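Local coordinates for protein glutamyl endopeptidase (Staphylococcus epidermidis, PDB 6PYM) that acts as a secreted serine endopeptidase, probably cleaving proteins preferentially on the carbonyl side of acidic residues, at residues 16-21 and 172-177; 133-138 and 142-147; 148-151 and 157-160; 162-167 and 191-196. The protein carries 1 engineered substitution. One frame throughout, in Å; residues are numbered along the deposited sequence.

Contact 1: residues 16-21 and 172-177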
loop_
_atom_site.group_PDB
_atom_site.type_symbol
_atom_site.label_atom_id
_atom_site.label_comp_id
_atom_site.label_asym_id
_atom_site.label_seq_id
_atom_site.Cartn_x
_atom_site.Cartn_y
_atom_site.Cartn_z
ATOM N N GLN A 16 -2.173 8.842 -12.919
ATOM C CA GLN A 16 -1.019 8.999 -13.790
ATOM C C GLN A 16 0.264 8.521 -13.119
ATOM O O GLN A 16 0.423 8.603 -11.899
ATOM C CB GLN A 16 -0.865 10.458 -14.230
ATOM C CG GLN A 16 -2.055 10.998 -15.009
ATOM C CD GLN A 16 -2.265 10.291 -16.340
ATOM O OE1 GLN A 16 -1.382 9.578 -16.843
ATOM N NE2 GLN A 16 -3.450 10.475 -16.917
ATOM N N GLY A 17 1.180 8.010 -13.932
ATOM C CA GLY A 17 2.475 7.582 -13.424
ATOM C C GLY A 17 2.344 6.451 -12.426
ATOM O O GLY A 17 1.478 5.581 -12.550
ATOM N N HIS A 18 3.203 6.465 -11.408
ATOM C CA HIS A 18 3.196 5.388 -10.426
ATOM C C HIS A 18 2.068 5.507 -9.407
ATOM O O HIS A 18 1.893 4.593 -8.590
ATOM C CB HIS A 18 4.564 5.261 -9.739
ATOM C CG HIS A 18 4.848 6.310 -8.705
ATOM N ND1 HIS A 18 5.185 7.613 -9.018
ATOM C CD2 HIS A 18 4.889 6.227 -7.356
ATOM C CE1 HIS A 18 5.405 8.288 -7.904
ATOM N NE2 HIS A 18 5.242 7.466 -6.880
ATOM N N TYR A 19 1.291 6.589 -9.442
ATOM C CA TYR A 19 0.240 6.795 -8.457
ATOM C C TYR A 19 -0.998 5.957 -8.720
ATOM O O TYR A 19 -1.770 5.718 -7.783
ATOM C CB TYR A 19 -0.146 8.272 -8.408
ATOM C CG TYR A 19 1.020 9.141 -8.018
ATOM C CD1 TYR A 19 1.517 9.115 -6.721
ATOM C CD2 TYR A 19 1.645 9.962 -8.944
ATOM C CE1 TYR A 19 2.589 9.893 -6.349
ATOM C CE2 TYR A 19 2.726 10.747 -8.586
ATOM C CZ TYR A 19 3.200 10.704 -7.287
ATOM O OH TYR A 19 4.285 11.489 -6.940
ATOM N N ASP A 20 -1.196 5.485 -9.955
ATOM C CA ASP A 20 -2.453 4.819 -10.278
ATOM C C ASP A 20 -2.686 3.584 -9.414
ATOM O O ASP A 20 -3.829 3.285 -9.054
ATOM C CB ASP A 20 -2.578 4.497 -11.774
ATOM C CG ASP A 20 -1.476 3.575 -12.305
ATOM O OD1 ASP A 20 -0.441 3.358 -11.636
ATOM O OD2 ASP A 20 -1.647 3.082 -13.454
ATOM N N ALA A 21 -1.621 2.859 -9.073
ATOM C CA ALA A 21 -1.751 1.629 -8.306
ATOM C C ALA A 21 -2.017 1.878 -6.828
ATOM O O ALA A 21 -2.435 0.952 -6.121
ATOM C CB ALA A 21 -0.494 0.773 -8.475
ATOM N N PRO A 172 2.095 1.814 -0.061
ATOM C CA PRO A 172 3.391 1.447 -0.628
ATOM C C PRO A 172 4.481 2.431 -0.229
ATOM O O PRO A 172 4.265 3.647 -0.150
ATOM C CB PRO A 172 3.143 1.488 -2.138
ATOM C CG PRO A 172 1.990 2.418 -2.301
ATOM C CD PRO A 172 1.118 2.182 -1.102
ATOM N N VAL A 173 5.667 1.877 0.008
ATOM C CA VAL A 173 6.903 2.622 0.200
ATOM C C VAL A 173 7.644 2.548 -1.127
ATOM O O VAL A 173 7.965 1.450 -1.591
ATOM C CB VAL A 173 7.760 1.989 1.309
ATOM C CG1 VAL A 173 8.970 2.866 1.609
ATOM C CG2 VAL A 173 6.940 1.700 2.561
ATOM N N PHE A 174 7.890 3.694 -1.755
ATOM C CA PHE A 174 8.512 3.747 -3.071
ATOM C C PHE A 174 9.945 4.254 -2.961
ATOM O O PHE A 174 10.220 5.226 -2.247
ATOM C CB PHE A 174 7.758 4.704 -3.999
ATOM C CG PHE A 174 6.407 4.217 -4.444
ATOM C CD1 PHE A 174 6.282 3.223 -5.397
ATOM C CD2 PHE A 174 5.250 4.795 -3.942
ATOM C CE1 PHE A 174 5.024 2.797 -5.824
ATOM C CE2 PHE A 174 3.992 4.376 -4.364
ATOM C CZ PHE A 174 3.881 3.379 -5.311
ATOM N N ASN A 175 10.854 3.617 -3.708
ATOM C CA ASN A 175 12.183 4.184 -3.895
ATOM C C ASN A 175 12.168 5.245 -4.999
ATOM O O ASN A 175 11.122 5.597 -5.558
ATOM C CB ASN A 175 13.227 3.090 -4.134
ATOM C CG ASN A 175 13.007 2.315 -5.426
ATOM O OD1 ASN A 175 12.296 2.763 -6.326
ATOM N ND2 ASN A 175 13.642 1.147 -5.526
ATOM N N GLY A 176 13.356 5.773 -5.316
ATOM C CA GLY A 176 13.480 6.815 -6.320
ATOM C C GLY A 176 13.138 6.363 -7.722
ATOM O O GLY A 176 12.821 7.203 -8.573
ATOM N N LYS A 177 13.207 5.063 -7.987
ATOM C CA LYS A 177 12.767 4.487 -9.250
ATOM C C LYS A 177 11.270 4.189 -9.274
ATOM O O LYS A 177 10.785 3.577 -10.232
ATOM C CB LYS A 177 13.558 3.213 -9.555
ATOM C CG LYS A 177 15.051 3.431 -9.787
ATOM C CD LYS A 177 15.768 2.100 -9.968
ATOM C CE LYS A 177 17.260 2.296 -10.169
ATOM N NZ LYS A 177 17.966 0.993 -10.269
#

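Contact 2: residues 133-138 and 142-147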
loop_
_atom_site.group_PDB
_atom_site.type_symbol
_atom_site.label_atom_id
_atom_site.label_comp_id
_atom_site.label_asym_id
_atom_site.label_seq_id
_atom_site.Cartn_x
_atom_site.Cartn_y
_atom_site.Cartn_z
ATOM N N GLY A 133 -0.297 7.209 0.094
ATOM C CA GLY A 133 -1.513 6.531 0.489
ATOM C C GLY A 133 -2.517 7.521 1.029
ATOM O O GLY A 133 -2.534 8.678 0.592
ATOM N N TYR A 134 -3.343 7.081 1.976
ATOM C CA TYR A 134 -4.586 7.765 2.337
ATOM C C TYR A 134 -4.630 8.066 3.833
ATOM O O TYR A 134 -5.341 7.400 4.594
ATOM C CB TYR A 134 -5.784 6.939 1.857
ATOM C CG TYR A 134 -5.849 6.883 0.350
ATOM C CD1 TYR A 134 -6.510 7.876 -0.353
ATOM C CD2 TYR A 134 -5.203 5.879 -0.373
ATOM C CE1 TYR A 134 -6.548 7.876 -1.727
ATOM C CE2 TYR A 134 -5.245 5.867 -1.754
ATOM C CZ TYR A 134 -5.923 6.861 -2.424
ATOM O OH TYR A 134 -5.958 6.827 -3.802
ATOM N N PRO A 135 -3.893 9.084 4.285
ATOM C CA PRO A 135 -3.892 9.427 5.715
ATOM C C PRO A 135 -5.235 9.959 6.185
ATOM O O PRO A 135 -5.867 10.786 5.526
ATOM C CB PRO A 135 -2.819 10.520 5.812
ATOM C CG PRO A 135 -2.775 11.127 4.438
ATOM C CD PRO A 135 -3.005 9.962 3.508
ATOM N N GLY A 136 -5.634 9.526 7.382
ATOM C CA GLY A 136 -6.936 9.860 7.938
ATOM C C GLY A 136 -7.085 11.256 8.507
ATOM O O GLY A 136 -8.207 11.639 8.859
ATOM N N ASP A 137 -6.005 12.025 8.621
ATOM C CA ASP A 137 -6.162 13.416 9.021
ATOM C C ASP A 137 -6.568 14.310 7.863
ATOM O O ASP A 137 -6.993 15.448 8.093
ATOM C CB ASP A 137 -4.899 13.948 9.706
ATOM C CG ASP A 137 -3.685 13.977 8.791
ATOM O OD1 ASP A 137 -3.477 13.027 8.002
ATOM O OD2 ASP A 137 -2.905 14.946 8.879
ATOM N N LYS A 138 -6.478 13.819 6.641
ATOM C CA LYS A 138 -6.852 14.556 5.454
ATOM C C LYS A 138 -8.257 14.163 5.028
ATOM O O LYS A 138 -8.838 13.213 5.558
ATOM C CB LYS A 138 -5.828 14.270 4.351
ATOM C CG LYS A 138 -4.385 14.518 4.782
ATOM C CD LYS A 138 -4.130 15.950 5.231
ATOM C CE LYS A 138 -2.638 16.205 5.309
ATOM N NZ LYS A 138 -2.306 17.569 5.796
ATOM N N THR A 142 -8.420 11.076 -0.080
ATOM C CA THR A 142 -7.427 11.900 -0.751
ATOM C C THR A 142 -6.039 11.286 -0.603
ATOM O O THR A 142 -5.675 10.782 0.467
ATOM C CB THR A 142 -7.433 13.360 -0.274
ATOM O OG1 THR A 142 -7.154 13.446 1.140
ATOM C CG2 THR A 142 -8.778 14.027 -0.587
ATOM N N MET A 143 -5.280 11.312 -1.692
ATOM C CA MET A 143 -3.982 10.652 -1.761
ATOM C C MET A 143 -2.878 11.653 -1.441
ATOM O O MET A 143 -2.870 12.766 -1.987
ATOM C CB MET A 143 -3.778 10.069 -3.160
ATOM C CG MET A 143 -2.518 9.235 -3.272
ATOM S SD MET A 143 -2.043 8.767 -4.952
ATOM C CE MET A 143 -3.448 7.776 -5.476
ATOM N N TRP A 144 -1.953 11.257 -0.562
ATOM C CA TRP A 144 -0.871 12.117 -0.108
ATOM C C TRP A 144 0.439 11.355 -0.170
ATOM O O TRP A 144 0.503 10.168 0.179
ATOM C CB TRP A 144 -1.106 12.627 1.339
ATOM C CG TRP A 144 -2.303 13.488 1.413
ATOM C CD1 TRP A 144 -3.601 13.090 1.306
ATOM C CD2 TRP A 144 -2.327 14.911 1.559
ATOM N NE1 TRP A 144 -4.442 14.183 1.364
ATOM C CE2 TRP A 144 -3.679 15.310 1.517
ATOM C CE3 TRP A 144 -1.338 15.888 1.717
ATOM C CZ2 TRP A 144 -4.069 16.646 1.647
ATOM C CZ3 TRP A 144 -1.727 17.211 1.828
ATOM C CH2 TRP A 144 -3.080 17.573 1.800
ATOM N N GLU A 145 1.490 12.042 -0.591
ATOM C CA GLU A 145 2.840 11.511 -0.659
ATOM C C GLU A 145 3.673 12.142 0.450
ATOM O O GLU A 145 3.727 13.374 0.574
ATOM C CB GLU A 145 3.439 11.871 -2.012
ATOM C CG GLU A 145 4.884 11.504 -2.202
ATOM C CD GLU A 145 5.356 11.846 -3.602
ATOM O OE1 GLU A 145 5.753 13.013 -3.835
ATOM O OE2 GLU A 145 5.289 10.968 -4.486
ATOM N N SER A 146 4.329 11.303 1.244
ATOM C CA SER A 146 5.178 11.730 2.349
ATOM C C SER A 146 6.625 11.389 2.027
ATOM O O SER A 146 6.918 10.270 1.595
ATOM C CB SER A 146 4.738 11.019 3.626
ATOM O OG SER A 146 5.516 11.475 4.717
ATOM N N VAL A 147 7.527 12.344 2.255
ATOM C CA VAL A 147 8.911 12.295 1.791
ATOM C C VAL A 147 9.854 12.130 2.982
ATOM O O VAL A 147 9.730 12.847 3.980
ATOM C CB VAL A 147 9.249 13.591 1.030
ATOM C CG1 VAL A 147 10.734 13.677 0.723
ATOM C CG2 VAL A 147 8.420 13.697 -0.248
HETATM O O HOH W 1 -6.741 10.206 2.918
#

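Contact 3: residues 148-151 and 157-160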
loop_
_atom_site.group_PDB
_atom_site.type_symbol
_atom_site.label_atom_id
_atom_site.label_comp_id
_atom_site.label_asym_id
_atom_site.label_seq_id
_atom_site.Cartn_x
_atom_site.Cartn_y
_atom_site.Cartn_z
ATOM N N GLY A 148 10.826 11.234 2.858
ATOM C CA GLY A 148 11.831 11.102 3.899
ATOM C C GLY A 148 12.902 10.097 3.527
ATOM O O GLY A 148 13.140 9.832 2.346
ATOM N N LYS A 149 13.553 9.543 4.546
ATOM C CA LYS A 149 14.695 8.659 4.361
ATOM C C LYS A 149 14.547 7.378 5.168
ATOM O O LYS A 149 13.952 7.356 6.249
ATOM C CB LYS A 149 16.000 9.338 4.808
ATOM C CG LYS A 149 16.451 10.507 3.940
ATOM C CD LYS A 149 17.709 11.150 4.518
ATOM C CE LYS A 149 18.379 12.072 3.515
ATOM N NZ LYS A 149 19.014 11.296 2.413
ATOM N N VAL A 150 15.146 6.312 4.638
ATOM C CA VAL A 150 15.254 5.050 5.359
ATOM C C VAL A 150 16.211 5.214 6.532
ATOM O O VAL A 150 17.314 5.756 6.383
ATOM C CB VAL A 150 15.769 3.959 4.412
ATOM C CG1 VAL A 150 15.979 2.643 5.163
ATOM C CG2 VAL A 150 14.833 3.782 3.223
ATOM N N VAL A 151 15.817 4.719 7.702
ATOM C CA VAL A 151 16.681 4.781 8.877
ATOM C C VAL A 151 17.077 3.419 9.424
ATOM O O VAL A 151 17.986 3.356 10.265
ATOM C CB VAL A 151 16.100 5.670 9.999
ATOM C CG1 VAL A 151 15.849 7.088 9.491
ATOM C CG2 VAL A 151 14.834 5.056 10.592
ATOM N N GLU A 157 11.752 -5.789 8.419
ATOM C CA GLU A 157 11.391 -4.478 8.939
ATOM C C GLU A 157 12.224 -3.414 8.243
ATOM O O GLU A 157 13.454 -3.504 8.207
ATOM C CB GLU A 157 11.636 -4.449 10.454
ATOM C CG GLU A 157 11.497 -3.081 11.115
ATOM C CD GLU A 157 10.109 -2.806 11.672
ATOM O OE1 GLU A 157 9.164 -3.508 11.270
ATOM O OE2 GLU A 157 9.968 -1.874 12.506
ATOM N N LEU A 158 11.556 -2.405 7.690
ATOM C CA LEU A 158 12.227 -1.227 7.147
ATOM C C LEU A 158 11.573 -0.003 7.770
ATOM O O LEU A 158 10.348 0.145 7.701
ATOM C CB LEU A 158 12.176 -1.176 5.602
ATOM C CG LEU A 158 12.919 -0.011 4.912
ATOM C CD1 LEU A 158 13.451 -0.401 3.543
ATOM C CD2 LEU A 158 12.022 1.216 4.777
ATOM N N ARG A 159 12.381 0.859 8.385
ATOM C CA ARG A 159 11.879 2.030 9.088
ATOM C C ARG A 159 12.364 3.303 8.418
ATOM O O ARG A 159 13.398 3.319 7.743
ATOM C CB ARG A 159 12.346 2.038 10.545
ATOM C CG ARG A 159 11.915 0.819 11.329
ATOM C CD ARG A 159 12.602 0.774 12.674
ATOM N NE ARG A 159 12.175 -0.397 13.431
ATOM C CZ ARG A 159 12.771 -0.840 14.535
ATOM N NH1 ARG A 159 13.834 -0.214 15.022
ATOM N NH2 ARG A 159 12.304 -1.919 15.147
ATOM N N TYR A 160 11.622 4.386 8.652
ATOM C CA TYR A 160 11.909 5.657 8.002
ATOM C C TYR A 160 11.507 6.818 8.902
ATOM O O TYR A 160 10.767 6.655 9.879
ATOM C CB TYR A 160 11.244 5.767 6.618
ATOM C CG TYR A 160 9.950 4.993 6.486
ATOM C CD1 TYR A 160 8.760 5.454 7.049
ATOM C CD2 TYR A 160 9.920 3.802 5.786
ATOM C CE1 TYR A 160 7.587 4.737 6.914
ATOM C CE2 TYR A 160 8.762 3.074 5.653
ATOM C CZ TYR A 160 7.594 3.540 6.213
ATOM O OH TYR A 160 6.451 2.795 6.060
#

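Contact 4: residues 162-167 and 191-196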
loop_
_atom_site.group_PDB
_atom_site.type_symbol
_atom_site.label_atom_id
_atom_site.label_comp_id
_atom_site.label_asym_id
_atom_site.label_seq_id
_atom_site.Cartn_x
_atom_site.Cartn_y
_atom_site.Cartn_z
ATOM N N LEU A 162 9.954 9.706 7.855
ATOM C CA LEU A 162 8.868 10.494 7.296
ATOM C C LEU A 162 7.580 10.251 8.082
ATOM O O LEU A 162 7.401 9.208 8.716
ATOM C CB LEU A 162 8.677 10.154 5.817
ATOM C CG LEU A 162 8.437 8.685 5.458
ATOM C CD1 LEU A 162 6.951 8.315 5.508
ATOM C CD2 LEU A 162 9.042 8.349 4.091
ATOM N N SER A 163 6.679 11.231 8.035
ATOM C CA SER A 163 5.437 11.188 8.801
ATOM C C SER A 163 4.322 10.425 8.084
ATOM O O SER A 163 4.197 10.461 6.855
ATOM C CB SER A 163 4.948 12.604 9.080
ATOM O OG SER A 163 5.784 13.290 9.994
ATOM N N THR A 164 3.491 9.749 8.883
ATOM C CA THR A 164 2.290 9.068 8.415
ATOM C C THR A 164 1.222 9.212 9.491
ATOM O O THR A 164 1.523 9.522 10.645
ATOM C CB THR A 164 2.537 7.571 8.170
ATOM O OG1 THR A 164 2.866 6.940 9.410
ATOM C CG2 THR A 164 3.673 7.337 7.181
ATOM N N VAL A 165 -0.035 8.971 9.111
ATOM C CA VAL A 165 -1.171 9.080 10.020
ATOM C C VAL A 165 -2.094 7.899 9.779
ATOM O O VAL A 165 -2.236 7.436 8.645
ATOM C CB VAL A 165 -1.931 10.421 9.811
ATOM C CG1 VAL A 165 -3.216 10.491 10.650
ATOM C CG2 VAL A 165 -1.035 11.600 10.147
ATOM N N GLY A 166 -2.745 7.433 10.848
ATOM C CA GLY A 166 -3.768 6.406 10.764
ATOM C C GLY A 166 -4.621 6.542 9.521
ATOM O O GLY A 166 -5.167 7.610 9.239
ATOM N N GLY A 167 -4.719 5.449 8.762
ATOM C CA GLY A 167 -5.232 5.436 7.404
ATOM C C GLY A 167 -4.156 5.113 6.388
ATOM O O GLY A 167 -4.443 4.492 5.355
ATOM N N LYS A 191 9.580 8.378 17.267
ATOM C CA LYS A 191 10.767 7.595 16.949
ATOM C C LYS A 191 10.912 7.311 15.460
ATOM O O LYS A 191 11.907 7.725 14.862
ATOM C CB LYS A 191 10.795 6.302 17.777
ATOM C CG LYS A 191 10.943 6.554 19.275
ATOM C CD LYS A 191 10.961 5.254 20.073
ATOM C CE LYS A 191 11.077 5.517 21.570
ATOM N NZ LYS A 191 11.066 4.239 22.348
ATOM N N TYR A 192 9.961 6.618 14.841
ATOM C CA TYR A 192 10.089 6.214 13.446
ATOM C C TYR A 192 8.746 5.666 12.992
ATOM O O TYR A 192 7.871 5.355 13.805
ATOM C CB TYR A 192 11.177 5.146 13.243
ATOM C CG TYR A 192 11.034 3.970 14.170
ATOM C CD1 TYR A 192 10.090 2.973 13.935
ATOM C CD2 TYR A 192 11.820 3.872 15.310
ATOM C CE1 TYR A 192 9.950 1.909 14.801
ATOM C CE2 TYR A 192 11.693 2.810 16.175
ATOM C CZ TYR A 192 10.751 1.837 15.924
ATOM O OH TYR A 192 10.621 0.782 16.800
ATOM N N ASN A 193 8.609 5.529 11.678
ATOM C CA ASN A 193 7.540 4.744 11.087
ATOM C C ASN A 193 8.123 3.503 10.424
ATOM O O ASN A 193 9.313 3.450 10.106
ATOM C CB ASN A 193 6.710 5.599 10.128
ATOM C CG ASN A 193 5.812 6.552 10.881
ATOM O OD1 ASN A 193 4.975 6.116 11.677
ATOM N ND2 ASN A 193 6.021 7.849 10.700
ATOM N N SER A 194 7.273 2.490 10.251
ATOM C CA SER A 194 7.715 1.145 9.919
ATOM C C SER A 194 6.912 0.544 8.778
ATOM O O SER A 194 5.704 0.763 8.652
ATOM C CB SER A 194 7.536 0.197 11.111
ATOM O OG SER A 194 8.254 0.627 12.252
ATOM N N SER A 195 7.595 -0.297 8.007
ATOM C CA SER A 195 7.010 -1.036 6.904
ATOM C C SER A 195 7.513 -2.472 6.920
ATOM O O SER A 195 8.556 -2.794 7.507
ATOM C CB SER A 195 7.380 -0.393 5.564
ATOM O OG SER A 195 8.771 -0.499 5.292
ATOM N N VAL A 196 6.740 -3.337 6.270
ATOM C CA VAL A 196 7.191 -4.683 5.943
ATOM C C VAL A 196 8.139 -4.574 4.764
ATOM O O VAL A 196 7.743 -4.143 3.675
ATOM C CB VAL A 196 6.016 -5.608 5.599
ATOM C CG1 VAL A 196 6.528 -7.027 5.329
ATOM C CG2 VAL A 196 4.990 -5.599 6.713
#

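Contact 1: residues 16-21 and 172-177
Phe174 and His18 carry the whole contact between segments 172-177 and 16-21, as an edge-to-face aromatic pair. Along the strand that leads to it, Pro172 and Val173 face other neighbours, the proline packing on Val39 of strand 34-42. At Phe174 the side chain sets off toward the loop, with CG beside the backbone N and anti to the carbonyl carbon (chi1 -71°), and this lays a ring face under the imidazole. His18 CD2 stands 3.5 Å above the plane of the Phe174 ring, over its centre. The planes lie at 83° and the ring centroids are 4.6 Å apart, so a polarised imidazole C-H is directed at the pi cloud. NE2 of His18 sits nearer the rim, 4.0 Å from Phe174 CD2.

Trypsin-like proteases pair two beta barrels, and this contact spans them: the loop feeds strand 22-27 of the first, while strand 172-174 belongs to the second. The position of His18 is only partly buried, which suits an imidazole: its carbon edge can meet Phe174 while the ring keeps polar nitrogens. Phe174 offers a wide apolar face from inside. Tyr19 backs the imidazole, with His18 CE1 3.3 Å above the phenol plane. Further on, Asn175 OD1 accepts hydrogen bonds from Gln179 N and, weakly, from Lys177 N at 3.0 Å, as the chain turns through Gly176.

Contact 2: residues 133-138 and 142-147
Gly133 pairs with Trp144 in an antiparallel hydrogen-bonded pair: Gly133 N gives to Trp144 O at 3.1 Å, and Trp144 N returns a bond to Gly133 O at 2.9 Å. The phi of Gly133, 177°, with psi -148° lies at the margin of the beta region, where glycine is most at ease. Here the loop closes between strands 128-133 and 143-154, consecutive antiparallel neighbours in the second barrel of the trypsin-like fold. At Tyr134 the chain leaves the strand. The Tyr134 ring lies against Thr142 O, 3.1 Å from its CD1, and against Met143, whose thioether methyl CE comes within 3.2 Å of Tyr134 OH. That hydroxyl is bonded to Ala69 O.

Pro135 begins a type I turn that runs to Lys138, and its CG packs 3.8 Å from Trp144 CD1. A water donates to both Pro135 O and Thr142 O, bridging the two backbones. Lys138 then folds over the tryptophan, the bend at its chi2 (-59°) laying the chain across one indole face: CG lies 3.5 Å from the five-membered-ring centroid and NZ 4.3 Å from the six-membered one, a CH-pi and a cation-pi contact.

Trp144 NE1 bonds in its ring plane to Thr142 OG1 at 2.8 Å, a hydroxyl held in turn by Pro139 O. Fixed at its N-H, the indole keeps its face turned to the lysine, so the ammonium is probably stabilised by the pi cloud.

Contact 3: residues 148-151 and 157-160
Val150 and Tyr160 form an antiparallel non-hydrogen-bonded pair whose CA atoms are 4.3 Å apart, while their side chains diverge. The closeness shows at Tyr160 CB, which lies 3.2 Å from Lys149 O. The tyrosine is twisted away from a staggered position (chi1 30°), and its ring leads off from strand 148-151 to pack on Ile129 and Val131, with the hydroxyl hydrogen-bonded to His184 ND1. An aromatic with a polar end suits this place, since the ring fills the interior and the OH meets a histidine. Val150 is compact and branched; its CG1 is anti to the backbone N (chi1 176°) and rests 4.1 Å from Leu158 CG, the two side chains crossing at about a right angle.

Together the segments make part of the beta hairpin of strands 143-154 and 157-160 in the second barrel of this trypsin-like protease. Their local axes run at 137°, a strongly twisted antiparallel pairing.

Val151 supplies the hydrogen bond between the two segments, from its N to Arg159 O at 2.8 Å and nearly straight at the hydrogen; the Lys149 and Asp161 backbones continue the ladder. The Val151 donor nevertheless approaches tilted from the carbonyl plane. On the outer side, Val151 CG2 covers the foot of Arg159, 3.9 Å from its CB. Beyond, the extended arginine chain brings NE in plane to the anti lone pair of Glu157 OE2 at 2.8 Å, a salt bridge, and Tyr152 and Tyr192 both give the guanidinium cation-pi contacts.

Contact 4: residues 162-167 and 191-196
Asn193 reaches from strand 192-197 to the loop 162-167 with its side-chain amide. ND2 donates to Leu162 O at 2.8 Å with an angle of 156° at the hydrogen; the bond lies in the carbonyl plane and close to the plane of the amide. With chi1 at -74° the amide is carried toward the loop, ND2 leading to Leu162 O. Thr164 comes from the opposite direction, with OG1 3.2 Å from Asn193 OD1.

The next shell explains why an asparagine is here. While its NH2 holds the loop, its OD1 accepts a hydrogen bond from Val1 N, the amino terminus, which also makes a weak bond to Thr164 OG1; the backbone of Thr164 binds Val1 as well. Both ends of one small amide are therefore used, and an amino terminus, if protonated, would probably be stabilised by these oxygens. Thr164 and Asn193 also pack on His184.

Farther out, Ser163 OG is bonded to Asn5 O and Leu3 N, fastening the N-terminal segment, and Ser163 O receives Ser146 OG. The loop runs on through Gly167, whose positive phi suits a residue without a side chain, to Ala169, the engineered replacement at the predicted charge-relay position. Thr164, His184 and the amino terminus gathered here are consistent with the S1 pocket of V8-like proteases, where such groups recognise a substrate glutamate.

Overall arrangement
From the N terminus, segment 16-21 follows strand 8-11 and leads into the first barrel; contact 1 closes the longest loop, back from strand 172-174 of the second sheet. Nested within it, in series, lie contact 2, closing a short loop into strand 143-154, and contact 3, closing the hairpin between that strand and 157-160. Contact 4 opens inside the loop of contact 1 but closes beyond it, at strand 192-197, so these two cross. Tyr19 OH and Glu145 OE2 link contacts 1 and 2, and Gly136 N and Gly166 O link 2 and 4. Backbone pairing of Tyr160 with Asn193 makes contacts 3 and 4 neighbours in one sheet.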